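Local coordinates for putative TetR-family transcriptional regulator (Syntrophomonas wolfei subsp. wolfei, PDB 3LWJ), which probably binds DNA through an N-terminal helix-turn-helix as a transcriptional regulator of the TetR family, and is a dimer in this crystal form, at residues A[107-110]-A[111-115]; A[166-169]-A[170-174]. One frame throughout, in Å; residues are numbered along the deposited sequence.

How the interactions relate
Two helix ends that lean on each other show how local contacts differ with their place in a fold. Interaction 1 lies in helix 104-113 and is partly buried; interaction 2 lies near the C-terminal end of helix 153-173 and is more deeply buried. The first is largely polar, a serine hydroxyl and a salt bridge turned back on the helix that carries them, whereas the second is mostly aromatic and aliphatic packing. The two helices meet directly, with S111 CB 3.7 Å from V173 CG2 and R112 NH2 also packing on V173. Both contacts reach the second subunit: R112 in interaction 1, Y169 and K170 in interaction 2 bond to it.

Interaction 1. Residues A[107-110]-A[111-115]; sequences SEIY and SRVAG
S111 turns its hydroxyl back on the helix and gives it to the carbonyl of S107, one turn earlier, with OG 2.7 Å from S107 O. S107 O also accepts the backbone N of S111 at 3.0 Å, and the two donors arrive from opposite faces of its carbonyl plane. With OG placed beside its own backbone N (chi1 -60°), the serine satisfies its hydroxyl within one turn, while its side chain packs on L168 and V173 of helix 153-173. One residue on, R112 lies alongside E108, both side chains pointing the same way. R112 NE makes a salt bridge 3.0 Å long to E108 OE2, nearly straight at 165°; the oxygen uses its anti lone pair and lies close to the guanidinium plane, although carboxylate and guanidinium are turned 65° apart. This i to i+4 pair stands near the end of helix 104-113, a short helix of the all-helical C-terminal part of a TetR-type regulator. R112 NH1 meanwhile bonds to the carbonyl O of G115 of the second subunit, and the reverse bond is made too, tying the local pair to the dimer interface. A leucine in place of R112 would probably leave the E108 carboxylate without its charged mate and take this donor from the G115 carbonyl of the second subunit. On another side of the helix, CG2 of I109 meets CG1 of V113 at 4.0 Å. I109 O accepts the backbone N of both R112 and V113, the latter approaching almost in line with the carbonyl bond.

Interaction 2. Residues A[166-169]-A[170-174]; sequences FSLY and KWVVL
Y169 and L174 fit together where helix 153-173 of this TetR-type all-helical fold widens into a pi-type turn. The wide turn is plain in the backbone: Y169 O accepts from both V173 N and L174 N, the i+5 bond being 3.0 Å long and lying in the carbonyl plane. It brings L174 obliquely against the outer end of the tyrosine ring, where its CD2 comes within 3.7 Å of Y169 CZ. V173 fills the neighbouring hollow, its CB 3.9 Å from Y169 CD1, so the two aliphatic side chains bear on different parts of one ring. The phenol oxygen reaches beyond them to D121 of the second subunit. K170 follows a separate groove: its CD methylene rides over one face of the F166 ring in a CH-pi contact, 4.2 Å from the centroid and offset toward the rim. Bends at chi3 (61°) and chi4 then carry NZ onward to H158 of the second subunit. Another flank is filled by L168, whose CG is anti to the backbone N (chi1 -176°), which swings CD1 along the helix to the edge of the W171 indole, near its plane. Helices 85-102 and 179-195 also pack against W171. The same leucine methyl serves a second neighbour, for L168 CD1 lies 4.2 Å from V172 CG1.

Interaction 1. Residues A[107-110]-A[111-115]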
loop_
_atom_site.group_PDB
_atom_site.type_symbol
_atom_site.label_atom_id
_atom_site.label_comp_id
_atom_site.label_asym_id
_atom_site.label_seq_id
_atom_site.Cartn_x
_atom_site.Cartn_y
_atom_site.Cartn_z
ATOM N N SER A 107 7.521 4.700 -11.128
ATOM C CA SER A 107 6.772 4.831 -9.878
ATOM C C SER A 107 5.283 4.673 -10.162
ATOM O O SER A 107 4.563 4.020 -9.425
ATOM C CB SER A 107 7.044 6.195 -9.208
ATOM O OG SER A 107 8.378 6.288 -8.653
ATOM N N GLU A 108 4.810 5.259 -11.245
ATOM C CA GLU A 108 3.417 5.062 -11.630
ATOM C C GLU A 108 3.090 3.586 -11.908
ATOM O O GLU A 108 2.132 3.057 -11.341
ATOM C CB GLU A 108 3.050 5.912 -12.829
ATOM C CG GLU A 108 1.569 6.265 -12.838
ATOM C CD GLU A 108 1.137 7.034 -14.089
ATOM O OE1 GLU A 108 1.839 7.995 -14.491
ATOM O OE2 GLU A 108 0.097 6.643 -14.662
ATOM N N ILE A 109 3.876 2.920 -12.768
ATOM C CA ILE A 109 3.633 1.512 -13.067
ATOM C C ILE A 109 3.668 0.686 -11.777
ATOM O O ILE A 109 2.752 -0.067 -11.525
ATOM C CB ILE A 109 4.655 0.924 -14.058
ATOM C CG1 ILE A 109 4.535 1.567 -15.443
ATOM C CG2 ILE A 109 4.507 -0.629 -14.176
ATOM C CD1 ILE A 109 3.174 1.439 -16.081
ATOM N N TYR A 110 4.711 0.865 -10.954
ATOM C CA TYR A 110 4.802 0.211 -9.630
ATOM C C TYR A 110 3.549 0.391 -8.796
ATOM O O TYR A 110 3.111 -0.544 -8.111
ATOM C CB TYR A 110 6.020 0.761 -8.904
ATOM C CG TYR A 110 6.188 0.398 -7.458
ATOM C CD1 TYR A 110 6.195 -0.944 -7.031
ATOM C CD2 TYR A 110 6.422 1.403 -6.504
ATOM C CE1 TYR A 110 6.387 -1.260 -5.670
ATOM C CE2 TYR A 110 6.625 1.088 -5.155
ATOM C CZ TYR A 110 6.615 -0.252 -4.759
ATOM O OH TYR A 110 6.808 -0.556 -3.439
ATOM N N SER A 111 2.981 1.595 -8.852
ATOM C CA SER A 111 1.822 1.982 -8.038
ATOM C C SER A 111 0.510 1.530 -8.624
ATOM O O SER A 111 -0.520 1.621 -7.962
ATOM C CB SER A 111 1.764 3.512 -7.878
ATOM O OG SER A 111 2.930 4.005 -7.244
ATOM N N ARG A 112 0.531 1.077 -9.864
ATOM C CA ARG A 112 -0.695 0.649 -10.534
ATOM C C ARG A 112 -0.842 -0.877 -10.651
ATOM O O ARG A 112 -1.948 -1.369 -10.618
ATOM C CB ARG A 112 -0.784 1.263 -11.925
ATOM C CG ARG A 112 -1.042 2.761 -11.925
ATOM C CD ARG A 112 -1.333 3.245 -13.353
ATOM N NE ARG A 112 -1.781 4.639 -13.347
ATOM C CZ ARG A 112 -3.005 5.028 -13.003
ATOM N NH1 ARG A 112 -3.921 4.130 -12.633
ATOM N NH2 ARG A 112 -3.319 6.323 -13.015
ATOM N N VAL A 113 0.261 -1.607 -10.793
ATOM C CA VAL A 113 0.161 -3.031 -11.100
ATOM C C VAL A 113 0.192 -3.970 -9.879
ATOM O O VAL A 113 0.014 -5.174 -10.041
ATOM C CB VAL A 113 1.228 -3.475 -12.119
ATOM C CG1 VAL A 113 1.140 -2.614 -13.416
ATOM C CG2 VAL A 113 2.622 -3.522 -11.478
ATOM N N ALA A 114 0.407 -3.433 -8.679
ATOM C CA ALA A 114 0.369 -4.236 -7.440
ATOM C C ALA A 114 -0.951 -4.959 -7.261
ATOM O O ALA A 114 -1.994 -4.346 -7.424
ATOM C CB ALA A 114 0.651 -3.347 -6.232
ATOM N N GLY A 115 -0.899 -6.271 -6.966
ATOM C CA GLY A 115 -2.091 -7.131 -6.818
ATOM C C GLY A 115 -2.805 -7.551 -8.082
ATOM O O GLY A 115 -3.891 -8.144 -8.022
#

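Interaction 2. Residues A[166-169]-A[170-174]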
loop_
_atom_site.group_PDB
_atom_site.type_symbol
_atom_site.label_atom_id
_atom_site.label_comp_id
_atom_site.label_asym_id
_atom_site.label_seq_id
_atom_site.Cartn_x
_atom_site.Cartn_y
_atom_site.Cartn_z
ATOM N N PHE A 166 2.237 3.897 -0.179
ATOM C CA PHE A 166 0.900 4.521 -0.116
ATOM C C PHE A 166 0.940 6.013 -0.467
ATOM O O PHE A 166 0.106 6.486 -1.204
ATOM C CB PHE A 166 0.278 4.382 1.258
ATOM C CG PHE A 166 -1.187 4.826 1.320
ATOM C CD1 PHE A 166 -2.074 4.465 0.329
ATOM C CD2 PHE A 166 -1.660 5.550 2.390
ATOM C CE1 PHE A 166 -3.417 4.819 0.372
ATOM C CE2 PHE A 166 -3.007 5.923 2.453
ATOM C CZ PHE A 166 -3.888 5.546 1.430
ATOM N N SER A 167 1.923 6.731 0.051
ATOM C CA SER A 167 2.036 8.171 -0.262
ATOM C C SER A 167 2.474 8.378 -1.741
ATOM O O SER A 167 2.040 9.338 -2.384
ATOM C CB SER A 167 3.007 8.819 0.728
ATOM O OG SER A 167 4.331 8.470 0.360
ATOM N N LEU A 168 3.337 7.503 -2.294
ATOM C CA LEU A 168 3.678 7.549 -3.731
ATOM C C LEU A 168 2.401 7.394 -4.571
ATOM O O LEU A 168 2.141 8.135 -5.498
ATOM C CB LEU A 168 4.650 6.405 -4.100
ATOM C CG LEU A 168 5.193 6.341 -5.538
ATOM C CD1 LEU A 168 5.798 7.716 -5.976
ATOM C CD2 LEU A 168 6.216 5.136 -5.667
ATOM N N TYR A 169 1.598 6.394 -4.232
ATOM C CA TYR A 169 0.368 6.129 -4.962
ATOM C C TYR A 169 -0.570 7.343 -4.945
ATOM O O TYR A 169 -1.129 7.715 -5.971
ATOM C CB TYR A 169 -0.306 4.871 -4.405
ATOM C CG TYR A 169 -1.806 4.746 -4.594
ATOM C CD1 TYR A 169 -2.350 4.164 -5.726
ATOM C CD2 TYR A 169 -2.681 5.160 -3.598
ATOM C CE1 TYR A 169 -3.744 4.024 -5.864
ATOM C CE2 TYR A 169 -4.070 5.002 -3.718
ATOM C CZ TYR A 169 -4.595 4.446 -4.858
ATOM O OH TYR A 169 -5.978 4.286 -4.965
ATOM N N LYS A 170 -0.710 7.988 -3.798
ATOM C CA LYS A 170 -1.575 9.170 -3.705
ATOM C C LYS A 170 -1.053 10.366 -4.496
ATOM O O LYS A 170 -1.849 11.213 -4.951
ATOM C CB LYS A 170 -1.827 9.576 -2.250
ATOM C CG LYS A 170 -2.633 8.551 -1.461
ATOM C CD LYS A 170 -3.149 9.066 -0.048
ATOM C CE LYS A 170 -4.093 10.281 -0.096
ATOM N NZ LYS A 170 -5.118 10.310 1.010
ATOM N N TRP A 171 0.259 10.458 -4.676
ATOM C CA TRP A 171 0.816 11.547 -5.492
ATOM C C TRP A 171 0.685 11.226 -6.972
ATOM O O TRP A 171 -0.026 11.935 -7.713
ATOM C CB TRP A 171 2.260 11.800 -5.133
ATOM C CG TRP A 171 3.005 12.674 -6.087
ATOM C CD1 TRP A 171 2.684 13.945 -6.466
ATOM C CD2 TRP A 171 4.235 12.359 -6.744
ATOM N NE1 TRP A 171 3.626 14.425 -7.347
ATOM C CE2 TRP A 171 4.593 13.471 -7.524
ATOM C CE3 TRP A 171 5.075 11.246 -6.740
ATOM C CZ2 TRP A 171 5.743 13.497 -8.307
ATOM C CZ3 TRP A 171 6.230 11.281 -7.519
ATOM C CH2 TRP A 171 6.543 12.393 -8.294
ATOM N N VAL A 172 1.323 10.124 -7.390
ATOM C CA VAL A 172 1.473 9.820 -8.803
ATOM C C VAL A 172 0.236 9.168 -9.432
ATOM O O VAL A 172 0.014 9.346 -10.619
ATOM C CB VAL A 172 2.788 8.985 -9.101
ATOM C CG1 VAL A 172 2.622 7.482 -8.740
ATOM C CG2 VAL A 172 3.194 9.155 -10.539
ATOM N N VAL A 173 -0.561 8.415 -8.678
ATOM C CA VAL A 173 -1.770 7.838 -9.254
ATOM C C VAL A 173 -3.029 8.673 -8.945
ATOM O O VAL A 173 -3.717 9.089 -9.880
ATOM C CB VAL A 173 -1.990 6.381 -8.878
ATOM C CG1 VAL A 173 -3.346 5.895 -9.370
ATOM C CG2 VAL A 173 -0.857 5.509 -9.455
ATOM N N LEU A 174 -3.344 8.908 -7.672
ATOM C CA LEU A 174 -4.541 9.694 -7.322
ATOM C C LEU A 174 -4.435 11.176 -7.652
ATOM O O LEU A 174 -5.459 11.838 -7.864
ATOM C CB LEU A 174 -4.874 9.590 -5.841
ATOM C CG LEU A 174 -5.235 8.228 -5.281
ATOM C CD1 LEU A 174 -5.880 8.450 -3.924
ATOM C CD2 LEU A 174 -6.196 7.536 -6.212
#